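Local coordinates for gram-negative insecticidal protein (Chromobacterium piscinae, PDB 6FBM) that is an insecticidal toxin of the MACPF and beta-tripod families, probably acting by assembling into pores in target membranes, at residues A[159-164]-A[300-305]. Sequence-based numbering, arbitrary orientation.
Sequences PAMELF and FPEFMK
Phe164 turns the edge of its ring toward the face of Phe303. The pair is T-shaped, with ring centroids 5.6 Å apart and planes at 78°. The ring carbon Phe164 CD2 lies 3.9 Å from Phe303 CB. Phe164 CB also touches the Phe303 ring, 3.7 Å from CD1, coming in at a slant. The next ring atom after CD2, Phe164 CE2, reaches the start of helix 300-304. It lies 4.2 Å from the backbone Phe300 N, which sits near the plane of the ring. The same CE2 meets the edge of the Phe300 ring more loosely. One face of the Phe300 ring carries Met304 CG, offset toward the rim. Tyr98, Tyr170 and Trp284 make further edge-to-face pairs with Phe300.

At the edge of the Phe303 ring, near its plane, lies Met161 SD, 3.8 Å from Phe303 CA. The Met161 chain is bent at chi2 and chi3. These bends bring the sulfur and methyl to the other helix, although the CB bond does not point there. Met161 CE lies 3.9 Å from Phe303 CB and 3.7 Å from Glu302 CG. Glu302 thus gives its aliphatic part to the contact, and the carboxylate lies close beside the methionine end. No hydrogen bond joins the two segments.

On another side of its helix, Leu163 packs on helices 147-154 and 290-298, and both Leu163 and Ala160 touch Leu296 of helix 290-298. Phe303 CG is anti to the backbone N (chi1 178°), which directs the ring toward helix 160-167. The axes of helices 160-164 and 300-304 approach to 10.2 Å and cross at -62°. This is helix-on-helix packing through an aromatic cluster, within a peripheral helical part of the MACPF region.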
ATOM      1  N   PRO A 159      30.810  -6.471  41.432  1.00 44.24           N
ATOM      2  CA  PRO A 159      30.778  -5.129  42.030  1.00 43.40           C
ATOM      3  C   PRO A 159      29.676  -4.224  41.459  1.00 42.49           C
ATOM      4  O   PRO A 159      29.274  -4.374  40.292  1.00 43.64           O
ATOM      5  CB  PRO A 159      32.173  -4.560  41.721  1.00 44.77           C
ATOM      6  CG  PRO A 159      33.031  -5.699  41.289  1.00 43.70           C
ATOM      7  CD  PRO A 159      32.086  -6.720  40.720  1.00 44.63           C
ATOM      8  N   ALA A 160      29.202  -3.298  42.292  1.00 40.00           N
ATOM      9  CA  ALA A 160      28.164  -2.333  41.922  1.00 39.48           C
ATOM     10  C   ALA A 160      28.366  -1.650  40.561  1.00 37.13           C
ATOM     11  O   ALA A 160      27.426  -1.535  39.774  1.00 36.81           O
ATOM     12  CB  ALA A 160      28.041  -1.291  43.001  1.00 38.17           C
ATOM     13  N   MET A 161      29.595  -1.202  40.293  1.00 37.37           N
ATOM     14  CA  MET A 161      29.884  -0.499  39.038  1.00 41.80           C
ATOM     15  C   MET A 161      29.587  -1.336  37.788  1.00 43.37           C
ATOM     16  O   MET A 161      29.048  -0.829  36.806  1.00 46.07           O
ATOM     17  CB  MET A 161      31.346  -0.000  38.993  1.00 42.32           C
ATOM     18  CG  MET A 161      31.664   1.240  39.822  1.00 45.31           C
ATOM     19  SD  MET A 161      30.493   2.630  39.767  1.00 42.14           S
ATOM     20  CE  MET A 161      29.529   2.189  41.240  1.00 38.80           C
ATOM     21  N   GLU A 162      29.953  -2.611  37.826  1.00 43.49           N
ATOM     22  CA  GLU A 162      29.702  -3.493  36.695  1.00 44.96           C
ATOM     23  C   GLU A 162      28.227  -3.751  36.558  1.00 38.45           C
ATOM     24  O   GLU A 162      27.687  -3.678  35.453  1.00 36.45           O
ATOM     25  CB  GLU A 162      30.415  -4.835  36.852  1.00 50.43           C
ATOM     26  CG  GLU A 162      31.619  -5.016  35.941  1.00 53.89           C
ATOM     27  CD  GLU A 162      31.525  -6.321  35.182  1.00 58.27           C
ATOM     28  OE1 GLU A 162      32.413  -7.186  35.335  1.00 60.80           O
ATOM     29  OE2 GLU A 162      30.497  -6.530  34.466  1.00 64.70           O
ATOM     30  N   LEU A 163      27.600  -4.072  37.685  1.00 32.96           N
ATOM     31  CA  LEU A 163      26.176  -4.316  37.719  1.00 30.13           C
ATOM     32  C   LEU A 163      25.467  -3.135  37.088  1.00 29.38           C
ATOM     33  O   LEU A 163      24.648  -3.323  36.194  1.00 27.03           O
ATOM     34  CB  LEU A 163      25.681  -4.537  39.149  1.00 28.93           C
ATOM     35  CG  LEU A 163      24.233  -5.004  39.291  1.00 27.19           C
ATOM     36  CD1 LEU A 163      24.070  -6.416  38.772  1.00 27.18           C
ATOM     37  CD2 LEU A 163      23.831  -4.953  40.743  1.00 27.66           C
ATOM     38  N   PHE A 164      25.825  -1.929  37.527  1.00 29.62           N
ATOM     39  CA  PHE A 164      25.215  -0.713  37.003  1.00 31.31           C
ATOM     40  C   PHE A 164      25.523  -0.450  35.527  1.00 34.02           C
ATOM     41  O   PHE A 164      24.642   0.029  34.810  1.00 35.49           O
ATOM     42  CB  PHE A 164      25.578   0.522  37.850  1.00 28.85           C
ATOM     43  CG  PHE A 164      25.024   0.513  39.259  1.00 26.77           C
ATOM     44  CD1 PHE A 164      23.935  -0.282  39.628  1.00 26.74           C
ATOM     45  CD2 PHE A 164      25.588   1.341  40.220  1.00 25.63           C
ATOM     46  CE1 PHE A 164      23.450  -0.267  40.931  1.00 26.36           C
ATOM     47  CE2 PHE A 164      25.093   1.368  41.511  1.00 25.86           C
ATOM     48  CZ  PHE A 164      24.026   0.565  41.869  1.00 25.90           C
ATOM     49  N   PHE A 300      25.931   4.139  44.523  1.00 32.71           N
ATOM     50  CA  PHE A 300      25.300   5.028  43.549  1.00 33.31           C
ATOM     51  C   PHE A 300      25.979   6.401  43.449  1.00 34.13           C
ATOM     52  O   PHE A 300      26.187   6.880  42.346  1.00 32.50           O
ATOM     53  CB  PHE A 300      23.802   5.149  43.793  1.00 33.64           C
ATOM     54  CG  PHE A 300      23.055   5.838  42.687  1.00 33.48           C
ATOM     55  CD1 PHE A 300      23.089   5.340  41.391  1.00 33.17           C
ATOM     56  CD2 PHE A 300      22.287   6.970  42.950  1.00 32.28           C
ATOM     57  CE1 PHE A 300      22.387   5.970  40.375  1.00 33.24           C
ATOM     58  CE2 PHE A 300      21.580   7.587  41.945  1.00 32.18           C
ATOM     59  CZ  PHE A 300      21.634   7.101  40.650  1.00 33.08           C
ATOM     60  N   PRO A 301      26.361   7.023  44.590  1.00 35.18           N
ATOM     61  CA  PRO A 301      27.097   8.285  44.475  1.00 34.24           C
ATOM     62  C   PRO A 301      28.317   8.247  43.587  1.00 34.29           C
ATOM     63  O   PRO A 301      28.530   9.196  42.810  1.00 32.23           O
ATOM     64  CB  PRO A 301      27.487   8.597  45.914  1.00 35.28           C
ATOM     65  CG  PRO A 301      26.386   8.000  46.729  1.00 34.85           C
ATOM     66  CD  PRO A 301      25.887   6.804  45.977  1.00 34.89           C
ATOM     67  N   GLU A 302      29.117   7.185  43.671  1.00 35.08           N
ATOM     68  CA  GLU A 302      30.318   7.117  42.810  1.00 36.24           C
ATOM     69  C   GLU A 302      29.954   6.832  41.360  1.00 34.44           C
ATOM     70  O   GLU A 302      30.572   7.408  40.464  1.00 32.75           O
ATOM     71  CB  GLU A 302      31.446   6.190  43.341  1.00 40.53           C
ATOM     72  CG  GLU A 302      31.156   4.691  43.381  1.00 46.12           C
ATOM     73  CD  GLU A 302      32.389   3.801  43.219  1.00 49.05           C
ATOM     74  OE1 GLU A 302      33.288   4.149  42.423  1.00 51.20           O
ATOM     75  OE2 GLU A 302      32.413   2.714  43.855  1.00 50.37           O
ATOM     76  N   PHE A 303      28.938   6.003  41.113  1.00 34.52           N
ATOM     77  CA  PHE A 303      28.428   5.838  39.749  1.00 34.30           C
ATOM     78  C   PHE A 303      28.063   7.193  39.124  1.00 33.77           C
ATOM     79  O   PHE A 303      28.362   7.439  37.958  1.00 36.34           O
ATOM     80  CB  PHE A 303      27.207   4.893  39.713  1.00 32.35           C
ATOM     81  CG  PHE A 303      26.619   4.721  38.345  1.00 30.11           C
ATOM     82  CD1 PHE A 303      27.158   3.814  37.442  1.00 29.80           C
ATOM     83  CD2 PHE A 303      25.534   5.484  37.947  1.00 30.02           C
ATOM     84  CE1 PHE A 303      26.619   3.671  36.167  1.00 30.58           C
ATOM     85  CE2 PHE A 303      24.988   5.359  36.668  1.00 30.78           C
ATOM     86  CZ  PHE A 303      25.517   4.425  35.784  1.00 31.07           C
ATOM     87  N   MET A 304      27.434   8.055  39.926  1.00 33.69           N
ATOM     88  CA  MET A 304      26.933   9.366  39.492  1.00 34.47           C
ATOM     89  C   MET A 304      27.937  10.510  39.536  1.00 36.52           C
ATOM     90  O   MET A 304      27.635  11.587  39.032  1.00 38.24           O
ATOM     91  CB  MET A 304      25.716   9.759  40.352  1.00 32.49           C
ATOM     92  CG  MET A 304      24.521   8.812  40.261  1.00 31.68           C
ATOM     93  SD  MET A 304      23.849   8.765  38.591  1.00 30.87           S
ATOM     94  CE  MET A 304      22.960  10.337  38.505  1.00 30.22           C
ATOM     95  N   LYS A 305      29.115  10.284  40.114  1.00 40.77           N
ATOM     96  CA  LYS A 305      30.113  11.344  40.354  1.00 42.52           C
ATOM     97  C   LYS A 305      30.394  12.164  39.099  1.00 44.24           C
ATOM     98  O   LYS A 305      30.177  13.374  39.108  1.00 46.23           O
ATOM     99  CB  LYS A 305      31.429  10.742  40.888  1.00 46.16           C
ATOM    100  CG  LYS A 305      32.377  11.738  41.524  1.00 48.52           C
ATOM    101  CD  LYS A 305      33.853  11.343  41.391  1.00 52.84           C
ATOM    102  CE  LYS A 305      34.754  12.552  41.675  1.00 55.14           C
ATOM    103  NZ  LYS A 305      36.102  12.230  42.220  1.00 54.07           N
TER